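Local coordinates for protein sialyltransferase 0160 (Photobacterium damselae, PDB 4R84) that transfers sialic acid from its CMP-activated donor, probably to galactose-ended glycans in alpha-2,6 linkage, as a glycosyltransferase of the GT-B structural group, at residues S238-L243 with L453-P458; L300-N305 with M488-I493; I136-A141 with N165-H170. All coordinates share one frame; numbering follows the deposited sequence.

Contact 1. Residues S238-L243 with L453-P458; sequences SEYVSL and LYFTIP. With CSF (cytidine-5'-monophosphate-3-fluoro-N-acetyl-neuraminic acid), chain E.
Next to the donor pocket of this GT-B enzyme, Tyr-240 and Phe-455 join what are probably its two Rossmann-like halves: helix 237-246 follows strand 225-233 of the large mixed sheet, and 453-458 lies in the loop after strand 445-447 of the four-stranded parallel sheet. Both side chains leave their backbones toward the other segment and slide past each other in opposite directions. The meeting point is one corner of the phenylalanine ring: Phe-455 CE2 lies 3.9 Å from Tyr-240 CB. The same CE2 stands 4.1 Å from Tyr-240 CG, at the root of the phenol. The ring centroids are 5.8 Å apart and the planes are inclined at 45°, an oblique aromatic pair. Helix 483-490 also packs here, with Val-487 on Tyr-240 and with Leu-484 and Met-488 on Phe-455.

The far end of the phenol is polar: Tyr-240 OH hydrogen-bonds Asp-234 OD2 and Arg-296 N. Those two bonds hold the ring by its tip while Phe-455 packs near its root.

Two residues before Phe-455, the chain reaches the nucleotide. Leu-453 CD2 sits over one face of the cytosine, 3.8 Å from CSF C4. Its chi1 of 69° places CG between the backbone N and the carbonyl carbon, and the two methyls serve different neighbours: Leu-453 CD1 sits 3.6 Å above one face of the Tyr-454 ring, displaced toward its rim. Glu-434, which touches Leu-453, also hydrogen-bonds CSF through OE2.

The chemistry is thus divided: a small apolar aromatic contact links what are probably the two domains, polar bonds hold one ring at its hydroxyl, and a leucine methyl offers the base van der Waals contact alone.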
loop_
_atom_site.group_PDB
_atom_site.type_symbol
_atom_site.label_atom_id
_atom_site.label_comp_id
_atom_site.label_asym_id
_atom_site.label_seq_id
_atom_site.Cartn_x
_atom_site.Cartn_y
_atom_site.Cartn_z
ATOM N N SER A 238 -11.190 10.634 -0.647
ATOM C CA SER A 238 -11.091 11.705 0.338
ATOM C C SER A 238 -9.893 12.635 0.097
ATOM O O SER A 238 -10.034 13.846 0.238
ATOM C CB SER A 238 -11.044 11.114 1.752
ATOM O OG SER A 238 -9.901 11.544 2.466
ATOM N N GLU A 239 -8.746 12.087 -0.307
ATOM C CA GLU A 239 -7.575 12.913 -0.601
ATOM C C GLU A 239 -7.837 13.850 -1.777
ATOM O O GLU A 239 -7.267 14.929 -1.847
ATOM C CB GLU A 239 -6.341 12.055 -0.902
ATOM C CG GLU A 239 -5.619 11.527 0.349
ATOM C CD GLU A 239 -6.104 10.144 0.778
ATOM O OE1 GLU A 239 -7.112 9.661 0.203
ATOM O OE2 GLU A 239 -5.477 9.539 1.685
ATOM N N TYR A 240 -8.676 13.419 -2.713
ATOM C CA TYR A 240 -8.950 14.197 -3.925
ATOM C C TYR A 240 -9.966 15.292 -3.644
ATOM O O TYR A 240 -9.815 16.404 -4.123
ATOM C CB TYR A 240 -9.399 13.247 -5.063
ATOM C CG TYR A 240 -8.206 12.396 -5.403
ATOM C CD1 TYR A 240 -7.875 11.291 -4.616
ATOM C CD2 TYR A 240 -7.333 12.756 -6.432
ATOM C CE1 TYR A 240 -6.731 10.554 -4.857
ATOM C CE2 TYR A 240 -6.196 12.011 -6.691
ATOM C CZ TYR A 240 -5.895 10.913 -5.898
ATOM O OH TYR A 240 -4.756 10.165 -6.117
ATOM N N VAL A 241 -10.964 14.983 -2.822
ATOM C CA VAL A 241 -11.899 15.994 -2.360
ATOM C C VAL A 241 -11.154 17.076 -1.581
ATOM O O VAL A 241 -11.438 18.265 -1.732
ATOM C CB VAL A 241 -13.015 15.384 -1.485
ATOM C CG1 VAL A 241 -13.847 16.485 -0.838
ATOM C CG2 VAL A 241 -13.914 14.487 -2.332
ATOM N N SER A 242 -10.186 16.666 -0.757
ATOM C CA SER A 242 -9.422 17.633 0.023
ATOM C C SER A 242 -8.578 18.523 -0.875
ATOM O O SER A 242 -8.465 19.723 -0.638
ATOM C CB SER A 242 -8.511 16.923 1.040
ATOM O OG SER A 242 -9.293 16.211 1.983
ATOM N N LEU A 243 -7.975 17.926 -1.895
ATOM C CA LEU A 243 -7.190 18.671 -2.871
ATOM C C LEU A 243 -8.089 19.636 -3.652
ATOM O O LEU A 243 -7.729 20.791 -3.874
ATOM C CB LEU A 243 -6.459 17.710 -3.820
ATOM C CG LEU A 243 -5.156 17.106 -3.250
ATOM C CD1 LEU A 243 -4.685 15.955 -4.119
ATOM C CD2 LEU A 243 -4.081 18.181 -3.130
ATOM N N LEU A 453 -14.668 3.373 -3.793
ATOM C CA LEU A 453 -14.206 2.272 -4.618
ATOM C C LEU A 453 -14.201 2.631 -6.113
ATOM O O LEU A 453 -13.471 2.019 -6.888
ATOM C CB LEU A 453 -15.060 1.019 -4.368
ATOM C CG LEU A 453 -16.526 1.011 -4.831
ATOM C CD1 LEU A 453 -16.661 0.548 -6.289
ATOM C CD2 LEU A 453 -17.347 0.111 -3.881
ATOM N N TYR A 454 -15.014 3.612 -6.520
ATOM C CA TYR A 454 -15.089 3.972 -7.942
ATOM C C TYR A 454 -13.848 4.721 -8.426
ATOM O O TYR A 454 -13.655 4.886 -9.630
ATOM C CB TYR A 454 -16.361 4.798 -8.228
ATOM C CG TYR A 454 -17.558 3.898 -8.367
ATOM C CD1 TYR A 454 -17.834 3.263 -9.570
ATOM C CD2 TYR A 454 -18.357 3.614 -7.270
ATOM C CE1 TYR A 454 -18.903 2.393 -9.687
ATOM C CE2 TYR A 454 -19.416 2.757 -7.374
ATOM C CZ TYR A 454 -19.688 2.148 -8.577
ATOM O OH TYR A 454 -20.755 1.291 -8.647
ATOM N N PHE A 455 -12.987 5.135 -7.498
ATOM C CA PHE A 455 -11.784 5.852 -7.888
ATOM C C PHE A 455 -10.680 4.940 -8.410
ATOM O O PHE A 455 -9.683 5.413 -8.947
ATOM C CB PHE A 455 -11.271 6.673 -6.710
ATOM C CG PHE A 455 -11.791 8.064 -6.707
ATOM C CD1 PHE A 455 -13.155 8.300 -6.578
ATOM C CD2 PHE A 455 -10.945 9.138 -6.874
ATOM C CE1 PHE A 455 -13.650 9.580 -6.584
ATOM C CE2 PHE A 455 -11.442 10.427 -6.883
ATOM C CZ PHE A 455 -12.792 10.648 -6.744
ATOM N N THR A 456 -10.852 3.633 -8.285
ATOM C CA THR A 456 -9.847 2.744 -8.845
ATOM C C THR A 456 -10.470 1.768 -9.833
ATOM O O THR A 456 -10.038 0.629 -9.972
ATOM C CB THR A 456 -9.081 1.989 -7.747
ATOM O OG1 THR A 456 -10.002 1.391 -6.827
ATOM C CG2 THR A 456 -8.175 2.950 -6.992
ATOM N N ILE A 457 -11.501 2.240 -10.524
ATOM C CA ILE A 457 -12.072 1.483 -11.630
ATOM C C ILE A 457 -11.835 2.250 -12.926
ATOM O O ILE A 457 -12.157 3.435 -12.995
ATOM C CB ILE A 457 -13.576 1.264 -11.456
ATOM C CG1 ILE A 457 -13.897 0.616 -10.104
ATOM C CG2 ILE A 457 -14.123 0.419 -12.601
ATOM C CD1 ILE A 457 -15.395 0.464 -9.869
ATOM N N PRO A 458 -11.269 1.582 -13.952
ATOM C CA PRO A 458 -11.110 2.223 -15.263
ATOM C C PRO A 458 -12.436 2.779 -15.746
ATOM O O PRO A 458 -13.479 2.135 -15.543
ATOM C CB PRO A 458 -10.622 1.083 -16.162
ATOM C CG PRO A 458 -9.941 0.122 -15.216
ATOM C CD PRO A 458 -10.757 0.197 -13.942
HETATM C C5A CSF E . -18.806 8.050 3.511
HETATM C C4A CSF E . -17.566 7.419 4.131
HETATM C C2A CSF E . -18.577 5.142 3.686
HETATM O O6A CSF E . -19.677 5.844 3.079
HETATM C C6A CSF E . -19.354 7.087 2.466
HETATM C C3A CSF E . -17.890 6.044 4.727
HETATM O O4A CSF E . -17.061 8.296 5.147
HETATM N N5A CSF E . -18.450 9.301 2.881
HETATM C C7A CSF E . -20.633 7.646 1.875
HETATM C C8A CSF E . -21.181 6.700 0.821
HETATM C C9A CSF E . -22.342 7.350 0.080
HETATM O O9A CSF E . -22.784 6.431 -0.919
HETATM O O8A CSF E . -20.138 6.435 -0.117
HETATM O O7A CSF E . -21.610 7.784 2.908
HETATM C C1A CSF E . -19.112 3.899 4.367
HETATM O OBA CSF E . -18.300 3.093 4.863
HETATM O OAA CSF E . -20.350 3.710 4.431
HETATM O O1A CSF E . -17.573 4.742 2.750
HETATM O O2A CSF E . -16.756 4.704 0.398
HETATM N N1 CSF E . -17.223 -1.203 0.113
HETATM C C2 CSF E . -17.292 -2.422 -0.578
HETATM N N3 CSF E . -18.394 -2.725 -1.301
HETATM C C4 CSF E . -19.415 -1.842 -1.355
HETATM C C5 CSF E . -19.362 -0.633 -0.661
HETATM C C6 CSF E . -18.233 -0.329 0.092
HETATM C "C3'" CSF E . -14.916 1.041 0.344
HETATM C "C2'" CSF E . -14.863 -0.443 0.093
HETATM C "C1'" CSF E . -16.022 -0.946 0.924
HETATM O "O4'" CSF E . -16.298 0.048 1.914
HETATM C "C4'" CSF E . -15.331 1.091 1.797
HETATM P PA CSF E . -17.759 4.035 1.305
HETATM O "O5'" CSF E . -17.170 2.570 1.475
HETATM C "C5'" CSF E . -15.959 2.408 2.197
HETATM O "O3'" CSF E . -13.667 1.664 0.074
HETATM O "O2'" CSF E . -13.672 -1.003 0.660
HETATM N N4 CSF E . -20.521 -2.143 -2.078
HETATM O O2 CSF E . -16.321 -3.222 -0.513
HETATM O O3A CSF E . -19.200 3.896 0.897
HETATM C C10 CSF E . -19.087 10.450 3.125
HETATM O O10 CSF E . -19.965 10.551 3.970
HETATM C C11 CSF E . -18.667 11.613 2.271
HETATM F F3A CSF E . -18.733 6.179 5.805
#

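Contact 2. Residues L300-N305 with M488-I493; sequences LDVEAN and MLTLGI
Val-302 and Thr-490 bring together the ends of two helices, 299-302 and 483-490, the second finished by a Schellman motif.

The apolar contact is made by methyls that pass alongside in opposite directions. Val-302 CG2 meets Thr-490 CG2 at 3.7 Å and has Leu-491 CD2 at 4.2 Å. With the valine at chi1 -61°, it is CG2, held between its backbone N and carbonyl carbon, that faces the other helix. Thr-490 CG2 lies anti to its own backbone N and thereby presents carbon, not oxygen, to the valine. The area is small and partly open to solvent.

Polar bonds serve each side separately. Thr-490 OG1 turns back to Gln-486 O, one turn earlier in its helix. The Schellman turn is built from Ile-493 N to Met-488 O, 2.9 Å, and Gly-492 N to Leu-489 O, with Gly-492 at phi 76°. Leu-491 O accepts a bond from Arg-296 NH2, while Asp-301 OD1 forms a salt bridge with Arg-310 NH1.

Glu-303, just past the end of its helix, meets the other segment only loosely, OE1 lying 4.4 Å from Thr-490 CG2. Its second oxygen is used locally: Glu-303 OE2 receives Asn-305 N at 3.2 Å on its anti lone pair, nearly straight at 167°.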
loop_
_atom_site.group_PDB
_atom_site.type_symbol
_atom_site.label_atom_id
_atom_site.label_comp_id
_atom_site.label_asym_id
_atom_site.label_seq_id
_atom_site.Cartn_x
_atom_site.Cartn_y
_atom_site.Cartn_z
ATOM N N LEU A 300 -2.884 15.763 -10.599
ATOM C CA LEU A 300 -1.978 16.897 -10.475
ATOM C C LEU A 300 -1.661 17.523 -11.841
ATOM O O LEU A 300 -1.156 18.646 -11.907
ATOM C CB LEU A 300 -0.672 16.477 -9.794
ATOM C CG LEU A 300 -0.824 15.912 -8.386
ATOM C CD1 LEU A 300 0.548 15.432 -7.884
ATOM C CD2 LEU A 300 -1.430 16.937 -7.449
ATOM N N ASP A 301 -1.932 16.776 -12.913
ATOM C CA ASP A 301 -1.750 17.256 -14.289
ATOM C C ASP A 301 -3.019 17.904 -14.828
ATOM O O ASP A 301 -2.982 19.017 -15.356
ATOM C CB ASP A 301 -1.349 16.111 -15.228
ATOM C CG ASP A 301 0.003 15.511 -14.890
ATOM O OD1 ASP A 301 0.920 16.274 -14.526
ATOM O OD2 ASP A 301 0.142 14.273 -14.995
ATOM N N VAL A 302 -4.136 17.186 -14.730
ATOM C CA VAL A 302 -5.378 17.642 -15.378
ATOM C C VAL A 302 -6.017 18.828 -14.662
ATOM O O VAL A 302 -6.734 19.613 -15.277
ATOM C CB VAL A 302 -6.428 16.511 -15.500
ATOM C CG1 VAL A 302 -5.876 15.366 -16.340
ATOM C CG2 VAL A 302 -6.867 16.013 -14.130
ATOM N N GLU A 303 -5.759 18.970 -13.371
ATOM C CA GLU A 303 -6.273 20.118 -12.637
ATOM C C GLU A 303 -5.238 21.233 -12.603
ATOM O O GLU A 303 -4.262 21.171 -11.861
ATOM C CB GLU A 303 -6.708 19.704 -11.226
ATOM C CG GLU A 303 -7.111 20.869 -10.362
ATOM C CD GLU A 303 -8.168 21.736 -11.033
ATOM O OE1 GLU A 303 -9.294 21.253 -11.264
ATOM O OE2 GLU A 303 -7.858 22.907 -11.339
ATOM N N ALA A 304 -5.462 22.271 -13.408
ATOM C CA ALA A 304 -4.426 23.274 -13.633
ATOM C C ALA A 304 -4.011 23.994 -12.359
ATOM O O ALA A 304 -2.855 24.402 -12.234
ATOM C CB ALA A 304 -4.882 24.283 -14.674
ATOM N N ASN A 305 -4.929 24.125 -11.400
ATOM C CA ASN A 305 -4.595 24.808 -10.152
ATOM C C ASN A 305 -3.799 23.926 -9.182
ATOM O O ASN A 305 -3.541 24.335 -8.051
ATOM C CB ASN A 305 -5.855 25.303 -9.450
ATOM C CG ASN A 305 -6.422 26.560 -10.099
ATOM O OD1 ASN A 305 -5.678 27.432 -10.535
ATOM N ND2 ASN A 305 -7.744 26.650 -10.167
ATOM N N MET A 488 -14.500 13.656 -9.993
ATOM C CA MET A 488 -14.671 12.510 -10.869
ATOM C C MET A 488 -14.876 12.937 -12.322
ATOM O O MET A 488 -14.393 12.268 -13.240
ATOM C CB MET A 488 -15.855 11.665 -10.405
ATOM C CG MET A 488 -15.722 11.194 -8.981
ATOM S SD MET A 488 -17.050 10.063 -8.537
ATOM C CE MET A 488 -16.535 8.625 -9.425
ATOM N N LEU A 489 -15.583 14.046 -12.533
ATOM C CA LEU A 489 -15.747 14.590 -13.881
ATOM C C LEU A 489 -14.406 15.023 -14.475
ATOM O O LEU A 489 -14.101 14.692 -15.613
ATOM C CB LEU A 489 -16.740 15.758 -13.873
ATOM C CG LEU A 489 -18.221 15.406 -13.646
ATOM C CD1 LEU A 489 -19.045 16.655 -13.383
ATOM C CD2 LEU A 489 -18.816 14.636 -14.818
ATOM N N THR A 490 -13.612 15.761 -13.702
ATOM C CA THR A 490 -12.285 16.228 -14.137
ATOM C C THR A 490 -11.354 15.058 -14.475
ATOM O O THR A 490 -10.552 15.124 -15.419
ATOM C CB THR A 490 -11.633 17.115 -13.054
ATOM O OG1 THR A 490 -12.431 18.290 -12.871
ATOM C CG2 THR A 490 -10.220 17.538 -13.445
ATOM N N LEU A 491 -11.461 13.999 -13.685
ATOM C CA LEU A 491 -10.663 12.792 -13.878
ATOM C C LEU A 491 -11.221 11.871 -14.965
ATOM O O LEU A 491 -10.595 10.882 -15.320
ATOM C CB LEU A 491 -10.547 12.027 -12.554
ATOM C CG LEU A 491 -9.632 12.644 -11.496
ATOM C CD1 LEU A 491 -9.778 11.884 -10.174
ATOM C CD2 LEU A 491 -8.190 12.636 -11.974
ATOM N N GLY A 492 -12.411 12.170 -15.485
ATOM C CA GLY A 492 -12.965 11.355 -16.551
ATOM C C GLY A 492 -13.522 10.016 -16.092
ATOM O O GLY A 492 -13.766 9.113 -16.901
ATOM N N ILE A 493 -13.774 9.898 -14.798
ATOM C CA ILE A 493 -14.298 8.655 -14.262
ATOM C C ILE A 493 -15.734 8.511 -14.702
ATOM O O ILE A 493 -16.176 7.432 -15.093
ATOM C CB ILE A 493 -14.214 8.614 -12.733
ATOM C CG1 ILE A 493 -12.748 8.712 -12.302
ATOM C CG2 ILE A 493 -14.871 7.340 -12.201
ATOM C CD1 ILE A 493 -12.555 8.836 -10.805
#

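Contact 3. Residues I136-A141 with N165-H170; sequences IHIIQA and NKLNIH
Ile-138 and Leu-167 form the dense part of this contact, in the Rossmann-like sheet domain where helix 129-144 meets the turn between helix 161-166 and strand 169-175. Their side chains cross at about a right angle, and one methyl does most of the work: Ile-138 CG2 lies 3.9 Å from both Leu-167 CB and Leu-167 CD1. It also touches the strand, with Ile-169 CD1 4.1 Å away. A chi1 of -74° sets this methyl anti to the backbone N of Ile-138. Ile-139 adds a lighter touch, its CG1 4.1 Å from Leu-167 CD2. All four residues are buried.

The other side is polar and looser. Asn-165 and Lys-166 at the end of helix 161-166 are exposed, as is His-170, whose ring stacks on Tyr-172.

Helix 129-144 is the crossover helix of a beta-alpha-beta unit between the parallel strands 106-125 and 149-154. Ile-138 faces these strands, touching Tyr-123 of the first and Arg-150 and Trp-154 of the second, while Ile-139 and Leu-167 meet helix 330-340 at Phe-336 and Leu-335, respectively.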
loop_
_atom_site.group_PDB
_atom_site.type_symbol
_atom_site.label_atom_id
_atom_site.label_comp_id
_atom_site.label_asym_id
_atom_site.label_seq_id
_atom_site.Cartn_x
_atom_site.Cartn_y
_atom_site.Cartn_z
ATOM N N ILE A 136 1.000 -6.296 -0.394
ATOM C CA ILE A 136 1.781 -6.745 -1.545
ATOM C C ILE A 136 3.258 -6.464 -1.314
ATOM O O ILE A 136 4.119 -7.329 -1.535
ATOM C CB ILE A 136 1.344 -6.043 -2.842
ATOM C CG1 ILE A 136 -0.120 -6.360 -3.165
ATOM C CG2 ILE A 136 2.305 -6.426 -3.989
ATOM C CD1 ILE A 136 -0.344 -7.734 -3.714
ATOM N N HIS A 137 3.551 -5.275 -0.802
ATOM C CA HIS A 137 4.940 -4.911 -0.560
ATOM C C HIS A 137 5.589 -5.847 0.464
ATOM O O HIS A 137 6.746 -6.271 0.291
ATOM C CB HIS A 137 5.049 -3.467 -0.079
ATOM C CG HIS A 137 6.449 -3.075 0.274
ATOM N ND1 HIS A 137 7.368 -2.676 -0.673
ATOM C CD2 HIS A 137 7.106 -3.082 1.460
ATOM C CE1 HIS A 137 8.522 -2.420 -0.079
ATOM N NE2 HIS A 137 8.388 -2.659 1.215
ATOM N N ILE A 138 4.844 -6.168 1.522
ATOM C CA ILE A 138 5.320 -7.072 2.573
ATOM C C ILE A 138 5.636 -8.450 2.005
ATOM O O ILE A 138 6.655 -9.062 2.337
ATOM C CB ILE A 138 4.277 -7.191 3.716
ATOM C CG1 ILE A 138 4.292 -5.913 4.559
ATOM C CG2 ILE A 138 4.551 -8.402 4.601
ATOM C CD1 ILE A 138 3.207 -5.819 5.646
ATOM N N ILE A 139 4.766 -8.945 1.136
ATOM C CA ILE A 139 4.983 -10.267 0.571
ATOM C C ILE A 139 6.262 -10.283 -0.267
ATOM O O ILE A 139 7.052 -11.235 -0.182
ATOM C CB ILE A 139 3.764 -10.706 -0.245
ATOM C CG1 ILE A 139 2.605 -10.971 0.712
ATOM C CG2 ILE A 139 4.072 -11.981 -1.043
ATOM C CD1 ILE A 139 1.248 -11.066 -0.004
ATOM N N GLN A 140 6.491 -9.217 -1.029
ATOM C CA GLN A 140 7.736 -9.078 -1.786
ATOM C C GLN A 140 8.927 -8.954 -0.839
ATOM O O GLN A 140 9.970 -9.573 -1.044
ATOM C CB GLN A 140 7.711 -7.844 -2.687
ATOM C CG GLN A 140 6.619 -7.823 -3.778
ATOM C CD GLN A 140 6.404 -6.412 -4.340
ATOM O OE1 GLN A 140 6.805 -5.423 -3.728
ATOM N NE2 GLN A 140 5.762 -6.320 -5.499
ATOM N N ALA A 141 8.763 -8.127 0.184
ATOM C CA ALA A 141 9.873 -7.787 1.084
ATOM C C ALA A 141 10.322 -8.939 1.976
ATOM O O ALA A 141 11.485 -8.974 2.407
ATOM C CB ALA A 141 9.492 -6.569 1.944
ATOM N N ASN A 165 3.473 -15.085 11.024
ATOM C CA ASN A 165 4.777 -15.717 11.167
ATOM C C ASN A 165 5.451 -15.911 9.808
ATOM O O ASN A 165 6.675 -15.751 9.682
ATOM C CB ASN A 165 4.635 -17.047 11.909
ATOM C CG ASN A 165 4.351 -16.856 13.391
ATOM O OD1 ASN A 165 4.632 -15.797 13.955
ATOM N ND2 ASN A 165 3.763 -17.869 14.022
ATOM N N LYS A 166 4.653 -16.213 8.788
ATOM C CA LYS A 166 5.165 -16.369 7.430
ATOM C C LYS A 166 5.829 -15.100 6.923
ATOM O O LYS A 166 6.738 -15.158 6.098
ATOM C CB LYS A 166 4.036 -16.741 6.449
ATOM C CG LYS A 166 3.378 -18.102 6.655
ATOM C CD LYS A 166 2.345 -18.360 5.555
ATOM C CE LYS A 166 1.546 -19.633 5.790
ATOM N NZ LYS A 166 2.368 -20.880 5.656
ATOM N N LEU A 167 5.386 -13.953 7.432
ATOM C CA LEU A 167 5.810 -12.675 6.881
ATOM C C LEU A 167 6.619 -11.825 7.859
ATOM O O LEU A 167 6.885 -10.655 7.586
ATOM C CB LEU A 167 4.575 -11.887 6.386
ATOM C CG LEU A 167 3.815 -12.514 5.205
ATOM C CD1 LEU A 167 2.510 -11.763 4.932
ATOM C CD2 LEU A 167 4.679 -12.487 3.962
ATOM N N ASN A 168 7.039 -12.430 8.971
ATOM C CA ASN A 168 7.794 -11.726 10.018
ATOM C C ASN A 168 7.039 -10.485 10.506
ATOM O O ASN A 168 7.608 -9.411 10.734
ATOM C CB ASN A 168 9.188 -11.354 9.501
ATOM C CG ASN A 168 10.093 -12.574 9.356
ATOM O OD1 ASN A 168 9.781 -13.647 9.866
ATOM N ND2 ASN A 168 11.212 -12.410 8.663
ATOM N N ILE A 169 5.739 -10.676 10.674
ATOM C CA ILE A 169 4.838 -9.650 11.161
ATOM C C ILE A 169 4.490 -9.839 12.635
ATOM O O ILE A 169 4.159 -10.947 13.068
ATOM C CB ILE A 169 3.532 -9.652 10.355
ATOM C CG1 ILE A 169 3.751 -9.079 8.952
ATOM C CG2 ILE A 169 2.481 -8.870 11.087
ATOM C CD1 ILE A 169 2.498 -9.213 8.058
ATOM N N HIS A 170 4.581 -8.754 13.400
ATOM C CA HIS A 170 3.980 -8.676 14.730
ATOM C C HIS A 170 2.853 -7.662 14.646
ATOM O O HIS A 170 3.091 -6.514 14.296
ATOM C CB HIS A 170 5.014 -8.248 15.774
ATOM C CG HIS A 170 4.603 -8.507 17.194
ATOM N ND1 HIS A 170 3.326 -8.277 17.661
ATOM C CD2 HIS A 170 5.311 -8.971 18.253
ATOM C CE1 HIS A 170 3.263 -8.590 18.944
ATOM N NE2 HIS A 170 4.453 -9.014 19.327
#

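In the fold
Contacts 1 and 2 are neighbours, their centres 11 Å apart, and their segments alternate along the chain. The residues of 488-493 join them: Met-488 CG lies 3.6 Å from Phe-455 CE1, and Leu-491 CD1 lies 4.0 Å from Phe-455 CE2. The short 453-455 segment thus has Leu-453 at the cytosine of CSF and, two residues on, Phe-455 packed against 488-493 of contact 2. Contact 3 is separate, closing earlier in the chain within the large-sheet domain; its centre is 27 Å from that of contact 1 and 35 Å from that of contact 2. Nearest atoms remain about 13 Å and 21 Å away, respectively.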